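Local coordinates for protein methylmalonyl-CoA carboxyltransferase 12S subunit (PDB 1ON3) that transfers the carboxyl group of methylmalonyl-CoA to the biotin of the 1.3S subunit, as the hexameric core of the transcarboxylase complex, at residues Arg386-Glu397 and Arg513-Cys523; Phe254-Phe265 and Phe320-Val328. One frame throughout, in Å; residues are numbered along the deposited sequence.

Contact 1 (Arg386-Glu397 and Arg513-Cys523). With CD (cadmium ion), chain K.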
loop_
_atom_site.group_PDB
_atom_site.type_symbol
_atom_site.label_atom_id
_atom_site.label_comp_id
_atom_site.label_asym_id
_atom_site.label_seq_id
_atom_site.Cartn_x
_atom_site.Cartn_y
_atom_site.Cartn_z
ATOM N N ARG E 386 -15.828 22.187 -24.679
ATOM C CA ARG E 386 -14.732 21.784 -23.795
ATOM C C ARG E 386 -14.727 22.519 -22.441
ATOM O O ARG E 386 -14.249 21.970 -21.450
ATOM C CB ARG E 386 -13.385 21.936 -24.515
ATOM C CG ARG E 386 -13.045 23.348 -24.964
ATOM C CD ARG E 386 -11.947 23.306 -26.030
ATOM N NE ARG E 386 -11.712 24.623 -26.624
ATOM C CZ ARG E 386 -10.982 25.588 -26.079
ATOM N NH1 ARG E 386 -10.386 25.403 -24.903
ATOM N NH2 ARG E 386 -10.860 26.754 -26.707
ATOM N N HIS E 387 -15.258 23.739 -22.379
ATOM C CA HIS E 387 -15.289 24.448 -21.099
ATOM C C HIS E 387 -16.402 23.887 -20.201
ATOM O O HIS E 387 -16.183 23.609 -19.026
ATOM C CB HIS E 387 -15.485 25.962 -21.288
ATOM C CG HIS E 387 -14.267 26.677 -21.796
ATOM N ND1 HIS E 387 -13.891 26.661 -23.123
ATOM C CD2 HIS E 387 -13.344 27.435 -21.155
ATOM C CE1 HIS E 387 -12.790 27.378 -23.276
ATOM N NE2 HIS E 387 -12.437 27.858 -22.097
ATOM N N GLY E 388 -17.589 23.707 -20.767
ATOM C CA GLY E 388 -18.700 23.172 -20.001
ATOM C C GLY E 388 -18.356 21.791 -19.476
ATOM O O GLY E 388 -18.759 21.414 -18.375
ATOM N N ALA E 389 -17.582 21.044 -20.258
ATOM C CA ALA E 389 -17.177 19.696 -19.865
ATOM C C ALA E 389 -16.383 19.700 -18.548
ATOM O O ALA E 389 -16.327 18.685 -17.846
ATOM C CB ALA E 389 -16.341 19.058 -20.967
ATOM N N LYS E 390 -15.766 20.834 -18.223
ATOM C CA LYS E 390 -14.994 20.946 -16.992
ATOM C C LYS E 390 -15.873 20.767 -15.763
ATOM O O LYS E 390 -15.430 20.222 -14.766
ATOM C CB LYS E 390 -14.303 22.302 -16.916
ATOM C CG LYS E 390 -13.245 22.497 -17.990
ATOM C CD LYS E 390 -12.608 23.877 -17.918
ATOM C CE LYS E 390 -11.641 24.066 -19.103
ATOM N NZ LYS E 390 -10.984 25.414 -19.089
ATOM N N MET E 391 -17.112 21.246 -15.818
ATOM C CA MET E 391 -18.008 21.082 -14.669
ATOM C C MET E 391 -18.376 19.610 -14.496
ATOM O O MET E 391 -18.365 19.082 -13.382
ATOM C CB MET E 391 -19.279 21.916 -14.857
ATOM C CG MET E 391 -19.036 23.406 -14.726
ATOM S SD MET E 391 -20.530 24.382 -14.946
ATOM C CE MET E 391 -21.438 24.008 -13.432
ATOM N N LEU E 392 -18.726 18.948 -15.600
ATOM C CA LEU E 392 -19.061 17.534 -15.543
ATOM C C LEU E 392 -17.845 16.765 -15.043
ATOM O O LEU E 392 -17.964 15.839 -14.240
ATOM C CB LEU E 392 -19.450 17.027 -16.929
ATOM C CG LEU E 392 -20.652 17.766 -17.513
ATOM C CD1 LEU E 392 -20.762 17.474 -19.014
ATOM C CD2 LEU E 392 -21.905 17.347 -16.748
ATOM N N TYR E 393 -16.667 17.149 -15.523
ATOM C CA TYR E 393 -15.459 16.466 -15.106
ATOM C C TYR E 393 -15.199 16.653 -13.612
ATOM O O TYR E 393 -15.027 15.668 -12.881
ATOM C CB TYR E 393 -14.247 16.973 -15.884
ATOM C CG TYR E 393 -13.016 16.149 -15.605
ATOM C CD1 TYR E 393 -12.624 15.134 -16.465
ATOM C CD2 TYR E 393 -12.280 16.347 -14.436
ATOM C CE1 TYR E 393 -11.523 14.321 -16.175
ATOM C CE2 TYR E 393 -11.189 15.542 -14.132
ATOM C CZ TYR E 393 -10.816 14.534 -15.005
ATOM O OH TYR E 393 -9.738 13.739 -14.687
ATOM N N ALA E 394 -15.151 17.911 -13.172
ATOM C CA ALA E 394 -14.871 18.219 -11.773
ATOM C C ALA E 394 -15.829 17.532 -10.811
ATOM O O ALA E 394 -15.401 16.920 -9.835
ATOM C CB ALA E 394 -14.890 19.734 -11.543
ATOM N N TYR E 395 -17.130 17.626 -11.070
ATOM C CA TYR E 395 -18.083 16.968 -10.179
ATOM C C TYR E 395 -17.969 15.439 -10.222
ATOM O O TYR E 395 -17.972 14.788 -9.172
ATOM C CB TYR E 395 -19.510 17.405 -10.518
ATOM C CG TYR E 395 -19.910 18.708 -9.867
ATOM C CD1 TYR E 395 -20.343 19.783 -10.632
ATOM C CD2 TYR E 395 -19.878 18.854 -8.478
ATOM C CE1 TYR E 395 -20.736 20.974 -10.042
ATOM C CE2 TYR E 395 -20.275 20.048 -7.873
ATOM C CZ TYR E 395 -20.701 21.100 -8.665
ATOM O OH TYR E 395 -21.088 22.285 -8.091
ATOM N N SER E 396 -17.853 14.857 -11.419
ATOM C CA SER E 396 -17.743 13.393 -11.536
ATOM C C SER E 396 -16.494 12.833 -10.848
ATOM O O SER E 396 -16.493 11.710 -10.378
ATOM C CB SER E 396 -17.738 12.948 -13.010
ATOM O OG SER E 396 -18.911 13.381 -13.687
ATOM N N GLU E 397 -15.425 13.618 -10.804
ATOM C CA GLU E 397 -14.190 13.175 -10.164
ATOM C C GLU E 397 -14.236 13.420 -8.648
ATOM O O GLU E 397 -13.583 12.722 -7.874
ATOM C CB GLU E 397 -12.996 13.934 -10.749
ATOM C CG GLU E 397 -11.649 13.514 -10.182
ATOM C CD GLU E 397 -11.235 12.113 -10.605
ATOM O OE1 GLU E 397 -10.231 11.605 -10.067
ATOM O OE2 GLU E 397 -11.904 11.518 -11.478
ATOM N N ARG E 513 -11.581 6.040 -6.165
ATOM C CA ARG E 513 -11.543 6.246 -7.611
ATOM C C ARG E 513 -10.576 5.254 -8.251
ATOM O O ARG E 513 -9.694 4.727 -7.578
ATOM C CB ARG E 513 -11.070 7.680 -7.908
ATOM C CG ARG E 513 -11.999 8.777 -7.393
ATOM C CD ARG E 513 -13.305 8.772 -8.189
ATOM N NE ARG E 513 -13.095 9.193 -9.574
ATOM C CZ ARG E 513 -13.950 8.968 -10.570
ATOM N NH1 ARG E 513 -15.086 8.316 -10.357
ATOM N NH2 ARG E 513 -13.669 9.406 -11.786
ATOM N N PRO E 514 -10.733 4.982 -9.560
ATOM C CA PRO E 514 -9.831 4.046 -10.237
ATOM C C PRO E 514 -8.398 4.559 -10.124
ATOM O O PRO E 514 -8.175 5.765 -10.069
ATOM C CB PRO E 514 -10.325 4.076 -11.683
ATOM C CG PRO E 514 -11.788 4.380 -11.535
ATOM C CD PRO E 514 -11.791 5.449 -10.478
ATOM N N ALA E 515 -7.430 3.648 -10.089
ATOM C CA ALA E 515 -6.030 4.052 -9.997
ATOM C C ALA E 515 -5.630 4.717 -11.311
ATOM O O ALA E 515 -5.886 4.185 -12.395
ATOM C CB ALA E 515 -5.142 2.828 -9.725
ATOM N N LYS E 516 -5.015 5.888 -11.209
ATOM C CA LYS E 516 -4.567 6.638 -12.376
ATOM C C LYS E 516 -3.621 7.727 -11.897
ATOM O O LYS E 516 -3.682 8.130 -10.741
ATOM C CB LYS E 516 -5.762 7.280 -13.089
ATOM C CG LYS E 516 -6.555 8.260 -12.231
ATOM C CD LYS E 516 -7.780 8.814 -12.982
ATOM C CE LYS E 516 -8.933 7.801 -13.029
ATOM N NZ LYS E 516 -10.117 8.314 -13.800
ATOM N N LYS E 517 -2.728 8.191 -12.766
ATOM C CA LYS E 517 -1.835 9.268 -12.366
ATOM C C LYS E 517 -2.727 10.462 -12.139
ATOM O O LYS E 517 -2.548 11.232 -11.210
ATOM C CB LYS E 517 -0.853 9.610 -13.480
ATOM C CG LYS E 517 0.221 8.573 -13.726
ATOM C CD LYS E 517 1.260 9.187 -14.648
ATOM C CE LYS E 517 2.341 8.218 -15.030
ATOM N NZ LYS E 517 3.283 8.952 -15.929
ATOM N N HIS E 518 -3.689 10.605 -13.043
ATOM C CA HIS E 518 -4.656 11.685 -13.013
ATOM C C HIS E 518 -5.495 11.495 -14.276
ATOM O O HIS E 518 -5.084 10.795 -15.213
ATOM C CB HIS E 518 -3.944 13.046 -13.046
ATOM C CG HIS E 518 -2.952 13.186 -14.161
ATOM N ND1 HIS E 518 -3.328 13.284 -15.482
ATOM C CD2 HIS E 518 -1.596 13.176 -14.157
ATOM C CE1 HIS E 518 -2.249 13.324 -16.245
ATOM N NE2 HIS E 518 -1.183 13.259 -15.466
ATOM N N GLY E 519 -6.670 12.100 -14.292
ATOM C CA GLY E 519 -7.510 12.005 -15.462
ATOM C C GLY E 519 -7.060 13.057 -16.459
ATOM O O GLY E 519 -6.043 13.734 -16.250
ATOM N N ASN E 520 -7.823 13.198 -17.539
ATOM C CA ASN E 520 -7.527 14.167 -18.595
ATOM C C ASN E 520 -8.519 15.332 -18.433
ATOM O O ASN E 520 -9.516 15.396 -19.141
ATOM C CB ASN E 520 -7.706 13.486 -19.976
ATOM C CG ASN E 520 -7.160 14.334 -21.143
ATOM O OD1 ASN E 520 -6.697 15.459 -20.944
ATOM N ND2 ASN E 520 -7.215 13.785 -22.371
ATOM N N PHE E 521 -8.249 16.242 -17.499
ATOM C CA PHE E 521 -9.147 17.383 -17.255
ATOM C C PHE E 521 -9.240 18.251 -18.512
ATOM O O PHE E 521 -8.225 18.590 -19.118
ATOM C CB PHE E 521 -8.622 18.197 -16.071
ATOM C CG PHE E 521 -9.520 19.339 -15.658
ATOM C CD1 PHE E 521 -9.323 20.614 -16.161
ATOM C CD2 PHE E 521 -10.548 19.136 -14.749
ATOM C CE1 PHE E 521 -10.129 21.674 -15.766
ATOM C CE2 PHE E 521 -11.366 20.193 -14.346
ATOM C CZ PHE E 521 -11.149 21.462 -14.857
ATOM N N PRO E 522 -10.463 18.629 -18.921
ATOM C CA PRO E 522 -10.575 19.458 -20.129
ATOM C C PRO E 522 -9.839 20.786 -20.042
ATOM O O PRO E 522 -9.764 21.408 -18.971
ATOM C CB PRO E 522 -12.081 19.640 -20.288
ATOM C CG PRO E 522 -12.632 18.360 -19.737
ATOM C CD PRO E 522 -11.785 18.154 -18.482
ATOM N N CYS E 523 -9.285 21.212 -21.179
ATOM C CA CYS E 523 -8.552 22.467 -21.237
ATOM C C CYS E 523 -9.381 23.557 -21.913
ATOM O O CYS E 523 -9.609 24.600 -21.258
ATOM C CB CYS E 523 -7.223 22.281 -21.991
ATOM S SG CYS E 523 -5.986 21.313 -21.077
ATOM O OXT CYS E 523 -9.769 23.354 -23.092
HETATM CD CD CD K . -10.400 28.977 -21.973
HETATM O O HOH W 1 -9.364 26.887 -22.307
HETATM O O HOH W 2 -8.592 23.865 -18.082
HETATM O O HOH W 3 -10.867 10.976 -13.905
HETATM O O HOH W 4 -16.453 9.597 -12.549
HETATM O O HOH W 5 -11.257 31.213 -21.831
HETATM O O HOH W 6 -10.342 29.554 -24.304
HETATM O O HOH W 7 -10.666 28.578 -19.771
#
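Trans chi1 torsions bring the rings of Y393 (-172°) and F521 (-176°) together offset edge-to-face, planes 82° apart, the edge of F521 on the face of Y393. CA of F521 also lies over that ring as a CH-pi donor, 4.0 Å from the Y393 centroid, while P522 CD packs 3.7 Å from Y393 CG. A leucine in place of Y393 would probably leave F521 and P522 without their aromatic partner and the water joining Y393 OH to E397 OE2 with one mate fewer. The extended K390 chain runs past P522, and its NZ donates to C523 O (2.7 Å) from above the carbonyl plane. R386 NH1 forms a salt bridge with C523 OXT (2.8 Å), which lies in its guanidinium plane, while NE is held by S231 O of the second subunit. A water on C523 O also binds cadmium, held by H387 NE2 of both subunits; ND1 bonds G383 O. R513 NH2 forms a salt bridge with E397 OE2 (2.8 Å), NE adding a weak bond, the two planes nearly perpendicular. K517 forms a salt bridge with D358 of the second subunit. The tail thus lies along helix 384-397, which leads into strand 402-407, and beside helix 344-359, where K390 pairs with D348.

Contact 2 (Phe254-Phe265 and Phe320-Val328)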
loop_
_atom_site.group_PDB
_atom_site.type_symbol
_atom_site.label_atom_id
_atom_site.label_comp_id
_atom_site.label_asym_id
_atom_site.label_seq_id
_atom_site.Cartn_x
_atom_site.Cartn_y
_atom_site.Cartn_z
ATOM N N PHE E 254 -11.710 28.982 6.377
ATOM C CA PHE E 254 -12.558 27.922 5.822
ATOM C C PHE E 254 -11.743 26.701 5.412
ATOM O O PHE E 254 -12.301 25.640 5.101
ATOM C CB PHE E 254 -13.308 28.398 4.561
ATOM C CG PHE E 254 -14.381 29.420 4.825
ATOM C CD1 PHE E 254 -14.122 30.781 4.660
ATOM C CD2 PHE E 254 -15.647 29.018 5.246
ATOM C CE1 PHE E 254 -15.108 31.734 4.918
ATOM C CE2 PHE E 254 -16.641 29.948 5.504
ATOM C CZ PHE E 254 -16.370 31.325 5.340
ATOM N N LEU E 255 -10.422 26.841 5.421
ATOM C CA LEU E 255 -9.554 25.768 4.952
ATOM C C LEU E 255 -8.801 24.938 5.972
ATOM O O LEU E 255 -8.422 25.413 7.039
ATOM C CB LEU E 255 -8.514 26.340 3.965
ATOM C CG LEU E 255 -9.029 27.387 2.964
ATOM C CD1 LEU E 255 -7.864 27.948 2.120
ATOM C CD2 LEU E 255 -10.079 26.742 2.069
ATOM N N PRO E 256 -8.567 23.670 5.637
ATOM C CA PRO E 256 -7.826 22.771 6.523
ATOM C C PRO E 256 -6.341 23.142 6.375
ATOM O O PRO E 256 -5.977 23.923 5.485
ATOM C CB PRO E 256 -8.119 21.405 5.931
ATOM C CG PRO E 256 -8.208 21.715 4.439
ATOM C CD PRO E 256 -9.043 22.960 4.433
ATOM N N GLN E 257 -5.495 22.608 7.253
ATOM C CA GLN E 257 -4.064 22.859 7.177
ATOM C C GLN E 257 -3.461 22.207 5.938
ATOM O O GLN E 257 -2.559 22.768 5.304
ATOM C CB GLN E 257 -3.368 22.282 8.403
ATOM C CG GLN E 257 -3.594 23.064 9.670
ATOM C CD GLN E 257 -2.974 24.444 9.591
ATOM O OE1 GLN E 257 -3.626 25.409 9.194
ATOM N NE2 GLN E 257 -1.697 24.540 9.952
ATOM N N ASN E 258 -3.952 21.013 5.609
ATOM C CA ASN E 258 -3.455 20.248 4.468
ATOM C C ASN E 258 -4.519 19.255 4.005
ATOM O O ASN E 258 -5.604 19.188 4.589
ATOM C CB ASN E 258 -2.167 19.511 4.858
ATOM C CG ASN E 258 -2.357 18.613 6.055
ATOM O OD1 ASN E 258 -3.034 17.602 5.969
ATOM N ND2 ASN E 258 -1.760 18.986 7.189
ATOM N N ASN E 259 -4.215 18.479 2.971
ATOM C CA ASN E 259 -5.210 17.561 2.428
ATOM C C ASN E 259 -5.550 16.305 3.235
ATOM O O ASN E 259 -6.363 15.499 2.787
ATOM C CB ASN E 259 -4.845 17.167 0.986
ATOM C CG ASN E 259 -3.620 16.271 0.903
ATOM O OD1 ASN E 259 -3.068 15.866 1.914
ATOM N ND2 ASN E 259 -3.199 15.952 -0.318
ATOM N N THR E 260 -4.940 16.125 4.409
ATOM C CA THR E 260 -5.236 14.946 5.219
ATOM C C THR E 260 -6.292 15.278 6.279
ATOM O O THR E 260 -6.721 14.393 7.027
ATOM C CB THR E 260 -3.980 14.406 5.968
ATOM O OG1 THR E 260 -3.545 15.375 6.927
ATOM C CG2 THR E 260 -2.841 14.128 5.000
ATOM N N GLU E 261 -6.723 16.537 6.327
ATOM C CA GLU E 261 -7.709 16.986 7.323
ATOM C C GLU E 261 -8.907 17.742 6.722
ATOM O O GLU E 261 -8.859 18.222 5.590
ATOM C CB GLU E 261 -7.024 17.927 8.327
ATOM C CG GLU E 261 -5.832 17.324 9.061
ATOM C CD GLU E 261 -4.832 18.377 9.530
ATOM O OE1 GLU E 261 -5.232 19.543 9.757
ATOM O OE2 GLU E 261 -3.641 18.031 9.683
ATOM N N GLU E 262 -9.983 17.844 7.493
ATOM C CA GLU E 262 -11.141 18.617 7.064
ATOM C C GLU E 262 -10.963 19.869 7.905
ATOM O O GLU E 262 -10.378 19.797 8.993
ATOM C CB GLU E 262 -12.451 17.913 7.423
ATOM C CG GLU E 262 -13.680 18.663 6.936
ATOM C CD GLU E 262 -14.963 17.871 7.108
ATOM O OE1 GLU E 262 -16.033 18.385 6.698
ATOM O OE2 GLU E 262 -14.898 16.740 7.647
ATOM N N ALA E 263 -11.436 21.012 7.425
ATOM C CA ALA E 263 -11.256 22.248 8.183
ATOM C C ALA E 263 -11.901 22.163 9.565
ATOM O O ALA E 263 -12.937 21.516 9.745
ATOM C CB ALA E 263 -11.841 23.424 7.416
ATOM N N SER E 264 -11.281 22.810 10.545
ATOM C CA SER E 264 -11.837 22.824 11.893
ATOM C C SER E 264 -13.133 23.649 11.869
ATOM O O SER E 264 -13.235 24.651 11.148
ATOM C CB SER E 264 -10.826 23.437 12.868
ATOM O OG SER E 264 -9.621 22.695 12.846
ATOM N N PHE E 265 -14.131 23.214 12.632
ATOM C CA PHE E 265 -15.401 23.926 12.688
ATOM C C PHE E 265 -15.183 25.274 13.356
ATOM O O PHE E 265 -14.332 25.406 14.240
ATOM C CB PHE E 265 -16.434 23.133 13.497
ATOM C CG PHE E 265 -16.905 21.864 12.834
ATOM C CD1 PHE E 265 -16.302 21.383 11.670
ATOM C CD2 PHE E 265 -17.947 21.134 13.394
ATOM C CE1 PHE E 265 -16.735 20.200 11.086
ATOM C CE2 PHE E 265 -18.384 19.944 12.809
ATOM C CZ PHE E 265 -17.777 19.481 11.658
ATOM N N PHE E 320 -17.779 30.282 -0.103
ATOM C CA PHE E 320 -17.490 29.437 1.043
ATOM C C PHE E 320 -18.465 29.856 2.147
ATOM O O PHE E 320 -18.770 31.044 2.307
ATOM C CB PHE E 320 -16.063 29.658 1.549
ATOM C CG PHE E 320 -15.008 28.993 0.719
ATOM C CD1 PHE E 320 -14.003 29.743 0.116
ATOM C CD2 PHE E 320 -14.990 27.611 0.568
ATOM C CE1 PHE E 320 -12.984 29.113 -0.625
ATOM C CE2 PHE E 320 -13.988 26.978 -0.164
ATOM C CZ PHE E 320 -12.983 27.725 -0.760
ATOM N N ALA E 321 -18.947 28.885 2.911
ATOM C CA ALA E 321 -19.854 29.176 4.004
ATOM C C ALA E 321 -19.751 28.040 4.984
ATOM O O ALA E 321 -18.901 27.156 4.842
ATOM C CB ALA E 321 -21.276 29.288 3.495
ATOM N N ARG E 322 -20.625 28.050 5.980
ATOM C CA ARG E 322 -20.618 26.984 6.955
ATOM C C ARG E 322 -22.021 26.534 7.311
ATOM O O ARG E 322 -22.974 27.328 7.304
ATOM C CB ARG E 322 -19.887 27.428 8.223
ATOM C CG ARG E 322 -18.365 27.490 8.074
ATOM C CD ARG E 322 -17.709 27.950 9.357
ATOM N NE ARG E 322 -16.282 28.189 9.170
ATOM C CZ ARG E 322 -15.732 29.380 8.965
ATOM N NH1 ARG E 322 -16.482 30.473 8.918
ATOM N NH2 ARG E 322 -14.418 29.472 8.805
ATOM N N VAL E 323 -22.150 25.242 7.579
ATOM C CA VAL E 323 -23.423 24.693 8.013
ATOM C C VAL E 323 -23.074 23.932 9.281
ATOM O O VAL E 323 -22.277 22.998 9.251
ATOM C CB VAL E 323 -24.046 23.743 6.965
ATOM C CG1 VAL E 323 -25.353 23.161 7.522
ATOM C CG2 VAL E 323 -24.343 24.520 5.669
ATOM N N ASN E 324 -23.656 24.351 10.400
ATOM C CA ASN E 324 -23.370 23.724 11.689
ATOM C C ASN E 324 -21.864 23.780 11.960
ATOM O O ASN E 324 -21.276 22.833 12.489
ATOM C CB ASN E 324 -23.851 22.273 11.701
ATOM C CG ASN E 324 -25.371 22.149 11.543
ATOM O OD1 ASN E 324 -25.860 21.127 11.073
ATOM N ND2 ASN E 324 -26.110 23.177 11.950
ATOM N N GLY E 325 -21.247 24.897 11.580
ATOM C CA GLY E 325 -19.817 25.087 11.797
ATOM C C GLY E 325 -18.868 24.446 10.802
ATOM O O GLY E 325 -17.667 24.718 10.831
ATOM N N ARG E 326 -19.392 23.609 9.912
ATOM C CA ARG E 326 -18.562 22.914 8.927
ATOM C C ARG E 326 -18.397 23.723 7.640
ATOM O O ARG E 326 -19.389 24.215 7.080
ATOM C CB ARG E 326 -19.203 21.551 8.589
ATOM C CG ARG E 326 -18.463 20.675 7.599
ATOM C CD ARG E 326 -19.417 19.628 7.011
ATOM N NE ARG E 326 -20.081 18.823 8.047
ATOM C CZ ARG E 326 -19.467 17.873 8.750
ATOM N NH1 ARG E 326 -18.190 17.607 8.518
ATOM N NH2 ARG E 326 -20.111 17.219 9.707
ATOM N N SER E 327 -17.150 23.864 7.177
ATOM C CA SER E 327 -16.878 24.574 5.930
ATOM C C SER E 327 -17.531 23.829 4.773
ATOM O O SER E 327 -17.433 22.602 4.689
ATOM C CB SER E 327 -15.371 24.656 5.618
ATOM O OG SER E 327 -14.665 25.494 6.518
ATOM N N VAL E 328 -18.208 24.576 3.901
ATOM C CA VAL E 328 -18.822 24.010 2.698
ATOM C C VAL E 328 -18.606 24.995 1.548
ATOM O O VAL E 328 -18.397 26.196 1.768
ATOM C CB VAL E 328 -20.374 23.780 2.825
ATOM C CG1 VAL E 328 -20.670 22.784 3.937
ATOM C CG2 VAL E 328 -21.098 25.103 3.052
HETATM O O HOH W 8 -15.516 20.918 5.625
HETATM O O HOH W 9 -15.204 22.017 8.244
HETATM O O HOH W 10 -14.552 25.937 9.028
#
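F254 reaches into the hairpin through its whole side chain. Its CB lies 3.8 Å from S327 OG; the ring, with CG anti to the carbonyl carbon (chi1 -70°), passes between F320 and R322. F320 CB sits over the centre of one face, 3.7 Å from the F254 centroid, a CH-pi contact in which CG, CD1 and CE1 all face that methylene. On the opposite face lies the guanidinium of R322, stacked with planes 12° apart: CD2 faces R322 CZ, CE2 comes to 3.5 Å from R322 NH1, and CZ, at the tip, touches the same nitrogen. This cation-pi stack is kept in place by S253, which takes a hydrogen bond from R322 NH2, and by a water on R322 NE that also bonds S327 OG and S264 O. S327 OG in turn donates to F254 O at 2.8 Å. The partner is a beta hairpin, strands 316-323 and 326-333 joined by a type I' turn from V323 to R326, in the second mixed sheet. Over that turn, F265 CA makes a CA-H...O contact with G325 O (3.0 Å), and its ring takes R326 CB on one face. The bent R326 chain carries NH1 to E262 OE1, a salt bridge of 2.9 Å on the syn side but tilted out of the carboxylate plane; R326 CZ packs against F265 CZ at 3.7 Å.

Contact 2 closes before contact 1 opens along the chain, and their centres stand 23 Å apart, with nearest atoms about 10 Å from each other. Helix 344-359 flanks both: F356 and C357 meet contact 2, whereas D348 and N355 meet contact 1. Contact 2 ties the segment leaving helix 241-253 to the antiparallel hairpin of the second mixed sheet, that of strands 305-308 to 488-489; contact 1 lays the C-terminal tail on helix 384-397, which precedes strand 402-407 of that sheet. Contact 1 borders the second subunit extensively; of the contact 2 segments only N259 does, meeting A515 and K516 of that subunit's 513-523 segment, consistent with a part in hexamer assembly.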